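Local coordinates for uncharacterized protein (Vibrio parahaemolyticus, PDB 1ZBP) that is of unknown function but belongs to the ImpE family, whose members are associated with bacterial type VI secretion, so a role there is plausible, at residues Lys241-Gly246 against Leu250-Leu255; Ser32-Phe37 against Ile58-Glu63; Lys92-Gly95 against Leu100-Ser103; Gly45-Ala50 against Lys76-Arg81. All coordinates share one frame; numbering follows the deposited sequence.

Contact 1. Residues Lys241-Gly246 against Leu250-Leu255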
loop_
_atom_site.group_PDB
_atom_site.type_symbol
_atom_site.label_atom_id
_atom_site.label_comp_id
_atom_site.label_asym_id
_atom_site.label_seq_id
_atom_site.Cartn_x
_atom_site.Cartn_y
_atom_site.Cartn_z
ATOM N N LYS A 241 8.345 -1.278 -1.387
ATOM C CA LYS A 241 8.233 -2.726 -1.338
ATOM C C LYS A 241 9.237 -3.383 -2.287
ATOM O O LYS A 241 9.596 -2.815 -3.322
ATOM C CB LYS A 241 6.795 -3.155 -1.675
ATOM C CG LYS A 241 5.739 -2.628 -0.681
ATOM C CD LYS A 241 4.333 -3.179 -0.949
ATOM C CE LYS A 241 3.312 -2.630 0.064
ATOM N NZ LYS A 241 1.932 -3.194 -0.148
ATOM N N CYS A 242 9.683 -4.582 -1.927
ATOM C CA CYS A 242 10.664 -5.334 -2.719
ATOM C C CYS A 242 10.022 -6.726 -2.667
ATOM O O CYS A 242 9.620 -7.161 -1.606
ATOM C CB CYS A 242 12.059 -5.295 -2.017
ATOM S SG CYS A 242 13.640 -5.253 -3.061
ATOM N N TRP A 243 9.897 -7.393 -3.813
ATOM C CA TRP A 243 9.286 -8.717 -3.908
ATOM C C TRP A 243 10.303 -9.771 -4.316
ATOM O O TRP A 243 11.271 -9.488 -5.020
ATOM C CB TRP A 243 8.145 -8.732 -4.957
ATOM C CG TRP A 243 6.836 -8.114 -4.522
ATOM C CD1 TRP A 243 6.594 -7.447 -3.361
ATOM C CD2 TRP A 243 5.598 -8.097 -5.260
ATOM N NE1 TRP A 243 5.288 -7.016 -3.323
ATOM C CE2 TRP A 243 4.653 -7.401 -4.476
ATOM C CE3 TRP A 243 5.196 -8.602 -6.511
ATOM C CZ2 TRP A 243 3.338 -7.194 -4.888
ATOM C CZ3 TRP A 243 3.877 -8.394 -6.928
ATOM C CH2 TRP A 243 2.967 -7.696 -6.114
ATOM N N LEU A 244 10.062 -10.993 -3.872
ATOM C CA LEU A 244 10.917 -12.112 -4.215
ATOM C C LEU A 244 10.260 -12.771 -5.431
ATOM O O LEU A 244 9.193 -13.364 -5.308
ATOM C CB LEU A 244 10.962 -13.094 -3.046
ATOM C CG LEU A 244 11.913 -14.284 -3.172
ATOM C CD1 LEU A 244 13.363 -13.782 -3.304
ATOM C CD2 LEU A 244 11.764 -15.173 -1.940
ATOM N N VAL A 245 10.875 -12.647 -6.604
ATOM C CA VAL A 245 10.324 -13.256 -7.816
ATOM C C VAL A 245 11.294 -14.328 -8.260
ATOM O O VAL A 245 12.383 -14.032 -8.758
ATOM C CB VAL A 245 10.152 -12.239 -8.980
ATOM C CG1 VAL A 245 8.986 -11.319 -8.717
ATOM C CG2 VAL A 245 11.410 -11.423 -9.144
ATOM N N GLY A 246 10.903 -15.581 -8.078
ATOM C CA GLY A 246 11.797 -16.652 -8.449
ATOM C C GLY A 246 12.938 -16.736 -7.454
ATOM O O GLY A 246 12.734 -17.162 -6.324
ATOM N N LEU A 250 13.046 -7.942 -6.296
ATOM C CA LEU A 250 12.634 -6.912 -7.247
ATOM C C LEU A 250 11.827 -5.827 -6.563
ATOM O O LEU A 250 10.854 -6.113 -5.876
ATOM C CB LEU A 250 11.779 -7.519 -8.370
ATOM C CG LEU A 250 11.176 -6.540 -9.393
ATOM C CD1 LEU A 250 12.269 -6.126 -10.382
ATOM C CD2 LEU A 250 10.001 -7.180 -10.143
ATOM N N PRO A 251 12.245 -4.563 -6.709
ATOM C CA PRO A 251 11.480 -3.484 -6.071
ATOM C C PRO A 251 10.150 -3.335 -6.809
ATOM O O PRO A 251 10.093 -3.463 -8.033
ATOM C CB PRO A 251 12.394 -2.266 -6.216
ATOM C CG PRO A 251 13.273 -2.604 -7.375
ATOM C CD PRO A 251 13.537 -4.078 -7.215
ATOM N N ILE A 252 9.078 -3.081 -6.073
ATOM C CA ILE A 252 7.766 -2.978 -6.690
ATOM C C ILE A 252 7.750 -1.932 -7.805
ATOM O O ILE A 252 7.048 -2.104 -8.801
ATOM C CB ILE A 252 6.673 -2.688 -5.626
ATOM C CG1 ILE A 252 5.304 -3.029 -6.199
ATOM C CG2 ILE A 252 6.723 -1.236 -5.154
ATOM C CD1 ILE A 252 5.158 -4.477 -6.536
ATOM N N SER A 253 8.554 -0.877 -7.661
ATOM C CA SER A 253 8.598 0.167 -8.675
ATOM C C SER A 253 9.114 -0.334 -10.028
ATOM O O SER A 253 8.927 0.330 -11.047
ATOM C CB SER A 253 9.455 1.347 -8.195
ATOM O OG SER A 253 10.831 1.010 -8.145
ATOM N N ASP A 254 9.762 -1.491 -10.055
ATOM C CA ASP A 254 10.261 -2.009 -11.326
ATOM C C ASP A 254 9.341 -3.067 -11.878
ATOM O O ASP A 254 9.696 -3.773 -12.816
ATOM C CB ASP A 254 11.651 -2.614 -11.194
ATOM C CG ASP A 254 12.692 -1.594 -10.824
ATOM O OD1 ASP A 254 12.475 -0.390 -11.090
ATOM O OD2 ASP A 254 13.734 -2.001 -10.268
ATOM N N LEU A 255 8.166 -3.195 -11.282
ATOM C CA LEU A 255 7.190 -4.168 -11.749
ATOM C C LEU A 255 6.091 -3.429 -12.515
ATOM O O LEU A 255 5.436 -2.547 -11.958
ATOM C CB LEU A 255 6.581 -4.916 -10.559
ATOM C CG LEU A 255 5.517 -5.958 -10.908
ATOM C CD1 LEU A 255 6.160 -7.109 -11.679
ATOM C CD2 LEU A 255 4.850 -6.470 -9.641
#

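Contact 2. Residues Ser32-Phe37 against Ile58-Glu63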
loop_
_atom_site.group_PDB
_atom_site.type_symbol
_atom_site.label_atom_id
_atom_site.label_comp_id
_atom_site.label_asym_id
_atom_site.label_seq_id
_atom_site.Cartn_x
_atom_site.Cartn_y
_atom_site.Cartn_z
ATOM N N SER A 32 -4.773 24.810 -5.894
ATOM C CA SER A 32 -3.513 24.105 -6.153
ATOM C C SER A 32 -2.646 23.926 -4.912
ATOM O O SER A 32 -2.060 22.867 -4.713
ATOM C CB SER A 32 -2.695 24.841 -7.224
ATOM O OG SER A 32 -3.364 24.865 -8.474
ATOM N N LEU A 33 -2.550 24.964 -4.085
ATOM C CA LEU A 33 -1.744 24.876 -2.875
ATOM C C LEU A 33 -2.372 23.911 -1.879
ATOM O O LEU A 33 -1.696 23.018 -1.373
ATOM C CB LEU A 33 -1.568 26.258 -2.233
ATOM C CG LEU A 33 -0.549 27.199 -2.893
ATOM C CD1 LEU A 33 -0.600 28.583 -2.242
ATOM C CD2 LEU A 33 0.850 26.606 -2.754
ATOM N N ARG A 34 -3.663 24.083 -1.600
ATOM C CA ARG A 34 -4.348 23.202 -0.656
ATOM C C ARG A 34 -4.282 21.754 -1.149
ATOM O O ARG A 34 -4.021 20.836 -0.369
ATOM C CB ARG A 34 -5.806 23.649 -0.470
ATOM C CG ARG A 34 -5.969 24.895 0.394
ATOM C CD ARG A 34 -7.424 25.349 0.448
ATOM N NE ARG A 34 -7.629 26.522 1.302
ATOM C CZ ARG A 34 -7.728 26.489 2.630
ATOM N NH1 ARG A 34 -7.911 27.612 3.317
ATOM N NH2 ARG A 34 -7.659 25.334 3.273
ATOM N N SER A 35 -4.498 21.571 -2.450
ATOM C CA SER A 35 -4.453 20.256 -3.085
ATOM C C SER A 35 -3.084 19.601 -2.915
ATOM O O SER A 35 -2.986 18.436 -2.520
ATOM C CB SER A 35 -4.774 20.378 -4.577
ATOM O OG SER A 35 -4.710 19.118 -5.234
ATOM N N SER A 36 -2.024 20.346 -3.214
ATOM C CA SER A 36 -0.668 19.818 -3.071
ATOM C C SER A 36 -0.361 19.509 -1.607
ATOM O O SER A 36 0.424 18.612 -1.301
ATOM C CB SER A 36 0.361 20.823 -3.615
ATOM O OG SER A 36 0.170 21.051 -5.008
ATOM N N PHE A 37 -0.986 20.252 -0.703
ATOM C CA PHE A 37 -0.770 20.053 0.732
ATOM C C PHE A 37 -1.470 18.762 1.215
ATOM O O PHE A 37 -1.043 18.137 2.192
ATOM C CB PHE A 37 -1.290 21.282 1.498
ATOM C CG PHE A 37 -1.285 21.126 2.996
ATOM C CD1 PHE A 37 -0.141 20.704 3.665
ATOM C CD2 PHE A 37 -2.437 21.387 3.739
ATOM C CE1 PHE A 37 -0.143 20.537 5.049
ATOM C CE2 PHE A 37 -2.447 21.223 5.123
ATOM C CZ PHE A 37 -1.296 20.794 5.776
ATOM N N ILE A 58 -13.714 20.999 -0.398
ATOM C CA ILE A 58 -15.007 20.720 -1.017
ATOM C C ILE A 58 -15.896 21.936 -0.856
ATOM O O ILE A 58 -16.600 22.330 -1.789
ATOM C CB ILE A 58 -15.679 19.492 -0.370
ATOM C CG1 ILE A 58 -14.983 18.224 -0.872
ATOM C CG2 ILE A 58 -17.177 19.467 -0.678
ATOM C CD1 ILE A 58 -15.427 16.965 -0.174
ATOM N N LYS A 59 -15.852 22.537 0.330
ATOM C CA LYS A 59 -16.652 23.726 0.610
ATOM C C LYS A 59 -16.171 24.894 -0.224
ATOM O O LYS A 59 -16.973 25.626 -0.811
ATOM C CB LYS A 59 -16.556 24.129 2.079
ATOM C CG LYS A 59 -17.189 23.160 3.029
ATOM C CD LYS A 59 -17.135 23.700 4.433
ATOM C CE LYS A 59 -17.759 22.723 5.394
ATOM N NZ LYS A 59 -17.802 23.285 6.770
ATOM N N LEU A 60 -14.854 25.059 -0.277
ATOM C CA LEU A 60 -14.250 26.159 -1.003
ATOM C C LEU A 60 -14.246 26.015 -2.499
ATOM O O LEU A 60 -14.367 27.004 -3.219
ATOM C CB LEU A 60 -12.816 26.363 -0.526
ATOM C CG LEU A 60 -12.571 26.799 0.917
ATOM C CD1 LEU A 60 -11.080 27.067 1.065
ATOM C CD2 LEU A 60 -13.374 28.056 1.250
ATOM N N PHE A 61 -14.107 24.776 -2.964
ATOM C CA PHE A 61 -14.024 24.484 -4.402
ATOM C C PHE A 61 -14.887 23.275 -4.783
ATOM O O PHE A 61 -14.383 22.284 -5.327
ATOM C CB PHE A 61 -12.557 24.209 -4.770
ATOM C CG PHE A 61 -11.580 25.204 -4.176
ATOM C CD1 PHE A 61 -11.405 26.465 -4.746
ATOM C CD2 PHE A 61 -10.845 24.880 -3.040
ATOM C CE1 PHE A 61 -10.511 27.380 -4.196
ATOM C CE2 PHE A 61 -9.950 25.789 -2.484
ATOM C CZ PHE A 61 -9.780 27.046 -3.062
ATOM N N PRO A 62 -16.204 23.351 -4.520
ATOM C CA PRO A 62 -17.134 22.262 -4.829
ATOM C C PRO A 62 -17.073 21.770 -6.271
ATOM O O PRO A 62 -17.630 20.721 -6.604
ATOM C CB PRO A 62 -18.495 22.861 -4.479
ATOM C CG PRO A 62 -18.296 24.320 -4.740
ATOM C CD PRO A 62 -16.945 24.564 -4.132
ATOM N N GLU A 63 -16.405 22.529 -7.130
ATOM C CA GLU A 63 -16.285 22.145 -8.530
ATOM C C GLU A 63 -15.327 20.956 -8.674
ATOM O O GLU A 63 -15.360 20.246 -9.675
ATOM C CB GLU A 63 -15.785 23.328 -9.364
ATOM C CG GLU A 63 -14.438 23.880 -8.915
ATOM C CD GLU A 63 -14.557 25.219 -8.205
ATOM O OE1 GLU A 63 -15.422 25.355 -7.303
ATOM O OE2 GLU A 63 -13.764 26.130 -8.539
#

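Contact 3. Residues Lys92-Gly95 against Leu100-Ser103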
loop_
_atom_site.group_PDB
_atom_site.type_symbol
_atom_site.label_atom_id
_atom_site.label_comp_id
_atom_site.label_asym_id
_atom_site.label_seq_id
_atom_site.Cartn_x
_atom_site.Cartn_y
_atom_site.Cartn_z
ATOM N N LYS A 92 -10.347 -9.110 3.227
ATOM C CA LYS A 92 -9.466 -9.975 2.465
ATOM C C LYS A 92 -10.173 -11.091 1.717
ATOM O O LYS A 92 -10.896 -11.893 2.301
ATOM C CB LYS A 92 -8.404 -10.571 3.370
ATOM C CG LYS A 92 -8.951 -11.164 4.622
ATOM C CD LYS A 92 -7.812 -11.658 5.445
ATOM C CE LYS A 92 -7.045 -12.730 4.693
ATOM N NZ LYS A 92 -5.905 -13.247 5.508
ATOM N N VAL A 93 -9.925 -11.130 0.411
ATOM C CA VAL A 93 -10.506 -12.110 -0.493
ATOM C C VAL A 93 -9.576 -13.303 -0.575
ATOM O O VAL A 93 -9.294 -13.802 -1.668
ATOM C CB VAL A 93 -10.660 -11.526 -1.916
ATOM C CG1 VAL A 93 -11.547 -12.427 -2.761
ATOM C CG2 VAL A 93 -11.228 -10.123 -1.834
ATOM N N LEU A 94 -9.084 -13.755 0.573
ATOM C CA LEU A 94 -8.172 -14.892 0.586
ATOM C C LEU A 94 -8.882 -16.135 0.044
ATOM O O LEU A 94 -8.278 -16.952 -0.669
ATOM C CB LEU A 94 -7.656 -15.145 2.007
ATOM C CG LEU A 94 -8.270 -16.314 2.781
ATOM C CD1 LEU A 94 -7.536 -17.603 2.399
ATOM C CD2 LEU A 94 -8.164 -16.056 4.275
ATOM N N GLY A 95 -10.159 -16.280 0.378
ATOM C CA GLY A 95 -10.897 -17.425 -0.113
ATOM C C GLY A 95 -11.809 -18.024 0.926
ATOM O O GLY A 95 -12.372 -17.312 1.757
ATOM N N LEU A 100 -7.559 -18.759 7.909
ATOM C CA LEU A 100 -6.349 -18.012 7.587
ATOM C C LEU A 100 -6.549 -16.534 7.928
ATOM O O LEU A 100 -5.624 -15.856 8.372
ATOM C CB LEU A 100 -6.025 -18.175 6.100
ATOM C CG LEU A 100 -4.734 -17.539 5.575
ATOM C CD1 LEU A 100 -3.552 -17.921 6.459
ATOM C CD2 LEU A 100 -4.506 -18.001 4.149
ATOM N N THR A 101 -7.766 -16.043 7.716
ATOM C CA THR A 101 -8.087 -14.661 8.016
ATOM C C THR A 101 -7.842 -14.413 9.500
ATOM O O THR A 101 -7.372 -13.340 9.898
ATOM C CB THR A 101 -9.550 -14.349 7.668
ATOM O OG1 THR A 101 -9.750 -14.559 6.266
ATOM C CG2 THR A 101 -9.895 -12.910 8.014
ATOM N N LYS A 102 -8.156 -15.412 10.319
ATOM C CA LYS A 102 -7.938 -15.302 11.756
ATOM C C LYS A 102 -6.436 -15.211 12.010
ATOM O O LYS A 102 -5.976 -14.352 12.760
ATOM C CB LYS A 102 -8.526 -16.516 12.493
ATOM C CG LYS A 102 -9.778 -16.199 13.322
ATOM C CD LYS A 102 -10.188 -17.375 14.225
ATOM C CE LYS A 102 -9.090 -17.746 15.240
ATOM N NZ LYS A 102 -8.820 -16.681 16.262
ATOM N N SER A 103 -5.672 -16.092 11.374
ATOM C CA SER A 103 -4.227 -16.084 11.541
ATOM C C SER A 103 -3.614 -14.717 11.197
ATOM O O SER A 103 -2.748 -14.228 11.922
ATOM C CB SER A 103 -3.591 -17.183 10.681
ATOM O OG SER A 103 -4.030 -18.469 11.086
#

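Contact 4. Residues Gly45-Ala50 against Lys76-Arg81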
loop_
_atom_site.group_PDB
_atom_site.type_symbol
_atom_site.label_atom_id
_atom_site.label_comp_id
_atom_site.label_asym_id
_atom_site.label_seq_id
_atom_site.Cartn_x
_atom_site.Cartn_y
_atom_site.Cartn_z
ATOM N N GLY A 45 1.183 10.199 6.204
ATOM C CA GLY A 45 0.345 9.309 6.985
ATOM C C GLY A 45 -0.646 10.017 7.894
ATOM O O GLY A 45 -1.456 9.368 8.552
ATOM N N ASP A 46 -0.583 11.343 7.958
ATOM C CA ASP A 46 -1.515 12.083 8.807
ATOM C C ASP A 46 -2.863 12.087 8.083
ATOM O O ASP A 46 -3.210 13.044 7.382
ATOM C CB ASP A 46 -1.035 13.523 9.031
ATOM C CG ASP A 46 -1.736 14.198 10.209
ATOM O OD1 ASP A 46 -2.874 13.800 10.541
ATOM O OD2 ASP A 46 -1.162 15.140 10.798
ATOM N N PHE A 47 -3.620 11.008 8.247
ATOM C CA PHE A 47 -4.911 10.889 7.580
ATOM C C PHE A 47 -5.979 11.814 8.171
ATOM O O PHE A 47 -6.743 12.448 7.433
ATOM C CB PHE A 47 -5.386 9.432 7.624
ATOM C CG PHE A 47 -4.368 8.446 7.122
ATOM C CD1 PHE A 47 -3.822 8.572 5.852
ATOM C CD2 PHE A 47 -3.938 7.402 7.927
ATOM C CE1 PHE A 47 -2.872 7.666 5.394
ATOM C CE2 PHE A 47 -2.986 6.488 7.478
ATOM C CZ PHE A 47 -2.452 6.623 6.213
ATOM N N GLU A 48 -6.034 11.898 9.495
ATOM C CA GLU A 48 -7.028 12.739 10.157
ATOM C C GLU A 48 -6.978 14.177 9.617
ATOM O O GLU A 48 -8.017 14.786 9.363
ATOM C CB GLU A 48 -6.795 12.705 11.671
ATOM C CG GLU A 48 -7.869 13.392 12.497
ATOM C CD GLU A 48 -7.790 13.020 13.974
ATOM O OE1 GLU A 48 -6.697 13.152 14.573
ATOM O OE2 GLU A 48 -8.827 12.602 14.544
ATOM N N ARG A 49 -5.765 14.693 9.425
ATOM C CA ARG A 49 -5.550 16.044 8.906
ATOM C C ARG A 49 -5.908 16.114 7.415
ATOM O O ARG A 49 -6.642 17.008 6.985
ATOM C CB ARG A 49 -4.078 16.441 9.120
ATOM C CG ARG A 49 -3.686 17.865 8.710
ATOM C CD ARG A 49 -4.381 18.914 9.569
ATOM N NE ARG A 49 -3.814 20.250 9.375
ATOM C CZ ARG A 49 -4.327 21.363 9.897
ATOM N NH1 ARG A 49 -5.423 21.302 10.647
ATOM N NH2 ARG A 49 -3.742 22.536 9.675
ATOM N N ALA A 50 -5.384 15.173 6.632
ATOM C CA ALA A 50 -5.650 15.125 5.194
ATOM C C ALA A 50 -7.150 15.147 4.926
ATOM O O ALA A 50 -7.621 15.798 3.996
ATOM C CB ALA A 50 -5.031 13.863 4.583
ATOM N N LYS A 76 -9.599 6.874 3.587
ATOM C CA LYS A 76 -10.366 5.965 4.426
ATOM C C LYS A 76 -9.744 4.569 4.346
ATOM O O LYS A 76 -9.441 3.961 5.374
ATOM C CB LYS A 76 -11.821 5.941 3.957
ATOM C CG LYS A 76 -12.744 5.009 4.724
ATOM C CD LYS A 76 -14.145 5.078 4.125
ATOM C CE LYS A 76 -15.100 4.065 4.724
ATOM N NZ LYS A 76 -16.338 3.976 3.892
ATOM N N ALA A 77 -9.537 4.074 3.127
ATOM C CA ALA A 77 -8.927 2.756 2.941
ATOM C C ALA A 77 -7.567 2.702 3.644
ATOM O O ALA A 77 -7.270 1.742 4.346
ATOM C CB ALA A 77 -8.764 2.453 1.451
ATOM N N ALA A 78 -6.760 3.748 3.471
ATOM C CA ALA A 78 -5.436 3.815 4.080
ATOM C C ALA A 78 -5.541 3.874 5.592
ATOM O O ALA A 78 -4.607 3.490 6.318
ATOM C CB ALA A 78 -4.676 5.020 3.576
ATOM N N GLN A 79 -6.672 4.366 6.084
ATOM C CA GLN A 79 -6.842 4.433 7.522
ATOM C C GLN A 79 -7.173 3.034 8.018
ATOM O O GLN A 79 -6.651 2.591 9.041
ATOM C CB GLN A 79 -7.958 5.401 7.901
ATOM C CG GLN A 79 -8.152 5.474 9.405
ATOM C CD GLN A 79 -6.976 6.103 10.123
ATOM O OE1 GLN A 79 -6.613 7.253 9.862
ATOM N NE2 GLN A 79 -6.376 5.353 11.040
ATOM N N ALA A 80 -8.028 2.329 7.283
ATOM C CA ALA A 80 -8.395 0.971 7.692
ATOM C C ALA A 80 -7.148 0.068 7.712
ATOM O O ALA A 80 -7.046 -0.849 8.536
ATOM C CB ALA A 80 -9.468 0.393 6.753
ATOM N N ARG A 81 -6.204 0.333 6.809
ATOM C CA ARG A 81 -4.971 -0.445 6.734
ATOM C C ARG A 81 -4.066 -0.133 7.913
ATOM O O ARG A 81 -3.464 -1.031 8.501
ATOM C CB ARG A 81 -4.241 -0.158 5.412
ATOM C CG ARG A 81 -2.796 -0.633 5.336
ATOM C CD ARG A 81 -2.280 -0.310 3.953
ATOM N NE ARG A 81 -0.927 -0.766 3.682
ATOM C CZ ARG A 81 0.130 0.037 3.605
ATOM N NH1 ARG A 81 -0.008 1.348 3.797
ATOM N NH2 ARG A 81 1.323 -0.463 3.284
#

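Contact 1. Residues Lys241-Gly246 against Leu250-Leu255
Trp243 meets Leu250 and Ile252 where a beta hairpin runs on into a short 3-10 segment. Trp243 and Leu250 form its hydrogen-bonded pair through two backbone bonds: Trp243 N donates to Leu250 O at 2.6 Å, and Leu250 N returns a bond to Trp243 O at 2.7 Å. One residue along, Cys242 and Pro251 are the non-hydrogen-bonded pair, and then Ile252 N donates to Lys241 O, continuing the pairing past the strand.

Ile252 places its terminal methyl CD1 over the centre of the indole six-membered ring of Trp243, 3.6 Å from the centroid and 13° off the normal, a clear CH-pi contact. Its CG1 branch points away from the backbone N (chi1 -162°) and extends to the ring, while CG2 lies 4.0 Å from Lys241 CB. Leu255 adds CD2 obliquely at 3.5 Å from Trp243 CZ3. Besides its two backbone bonds, Leu250 sets its CB beside Val245 CG2 at 4.0 Å.

Strand 248-251 is one of the two edge strands of the eight-stranded antiparallel sheet in this chain. Strand 140-147 pairs with the other side of strand 242-245 and packs Val145 on Trp243, and Ile178 of strand 173-178 meets Ile252 and Leu255.

Contact 2. Residues Ser32-Phe37 against Ile58-Glu63
Arg34 reaches out from helix 31-44 and meets Leu60 and Phe61 with different parts of its side chain. Leu60 CD1 sits over one face of the guanidinium, 3.4 Å above its plane and displaced toward the rim, with Arg34 NE its nearest atom at 3.5 Å. Phe61 is approached instead at its edge, where Arg34 CD lies near the ring plane, 3.9 Å from Phe61 CE2. The arginine chain is extended from CG to NE, and the last torsion (chi4 -80°) swings the guanidinium across the line of that chain, turning a flat face to the Leu60 methyl. The guanidinium and phenyl planes stand 50° apart, so they do not stack in parallel. Both hydrophobic side chains cross the arginine at about a right angle. Leu60 also backs its neighbour, since its CB lies over a face of the Phe61 ring. The guanidinium's rotation is restrained as well by the bond from Arg34 NE to Pro28 O.

The contact joins the beginning of helix 31-44 to the last turn of helix 47-60 and the residue just after it, as expected for consecutive antiparallel helices. Gln53, Gln56 and Ser57 of helix 47-60 also touch Arg34, whereas Leu33 and Phe37 pack on helix 13-25, and Ile58 turns to helix 65-84.

Contact 3. Residues Lys92-Gly95 against Leu100-Ser103
The methyl CD2 of Leu94 lies only 3.0 Å from Thr101 OG1, a tight approach of carbon to oxygen, and it belongs to a side chain whose first torsion is itself displaced from a staggered value (chi1 103°). The strain suggested by both features should be read with the caution due at this resolution. The same methyl is wedged against the helix: it is also 3.5 Å from Leu100 CB. The second methyl of the fork, Leu94 CD1, meets Leu100 CD2 at 3.5 Å, so both branches of Leu94 rest on Leu100, and the two leucines cross at a slant.

Lys92 makes the other half of the contact with the aliphatic part of its chain. It runs alongside Thr101 in the opposite direction, CD lying 3.5 Å from Thr101 CG2 and CE 3.6 Å from Thr101 OG1. The bend at chi3 (-61°) carries the ammonium end round the threonine, where NZ comes within 3.6 Å of Thr101 CA. Its polar partner lies elsewhere: NZ forms a weak hydrogen bond with Tyr155 OH of strand 155-159, a residue that also touches Leu94 and Leu100.

Between Lys92 and Leu94 the chain is kinked by an inverse gamma turn centred on Val93. Asn97 OD1 accepts from Leu100 N near the start of helix 98-113. The whole is a short strand-to-helix connection, in which the end of strand 91-92 and the loop after it pack on the first turn of the following helix.

Contact 4. Residues Gly45-Ala50 against Lys76-Arg81
Phe47 packs against Ala78 and Gln79 in an antiparallel alpha-alpha hairpin, where the beginning of helix 47-60 lies beside the later part of helix 65-84. The apolar share is small: Phe47 CE1 touches Ala78 CB at 3.7 Å, with CZ only slightly farther off. Phe47 itself is buried, and Trp189 of strand 189-196 touches both it and Ala78, so the hairpin meets a sheet here; Phe159 of strand 155-159 packs on Ala78 too.

Contacts between the ring and polar groups complete the interface. The backbone between Ala78 and Gln79 covers one ring face, with Ala78 C displaced toward the rim and Ala78 O 3.6 Å from Phe47 CE2. On the opposite face Gly45 O lies over the ring centre, 3.2 Å above the plane, so the phenyl is held between two backbone groups. Gln79 comes from the side: its CG points away from the backbone N and a bend at chi2 (67°) brings OE1 to 3.3 Å from Phe47 CD2. The amide plane stands almost perpendicular to the ring, 89° away. The other end of that amide, NE2, makes a weak bond with Asp83 OD2.

Hydrogen bonding fixes the start of the helix that carries Phe47. Asp46 is its N-cap, and Arg49 N donates to Asp46 OD1 at 3.2 Å, from above the carboxylate plane.

Overall arrangement
From the N terminus, the chain first makes the helical array. Contact 2 closes the loop from helix 31-44 to the end of helix 47-60, and contact 4 the loop from the start of helix 47-60 to helix 65-84. These two cross, since residues 45-50 lie between the segments of contact 2 while 76-81 follow them; they share helix 47-60, with centres about 18 Å apart. Contact 3 is then a short local closure joining strand 91-92 to helix 98-113. Contact 1, much later, closes the hairpin at the edge of the large sheet, on the other side of the chain's centre from contacts 2 and 4, yet its nearest atoms come within about 4 Å of contact 4 without touching it.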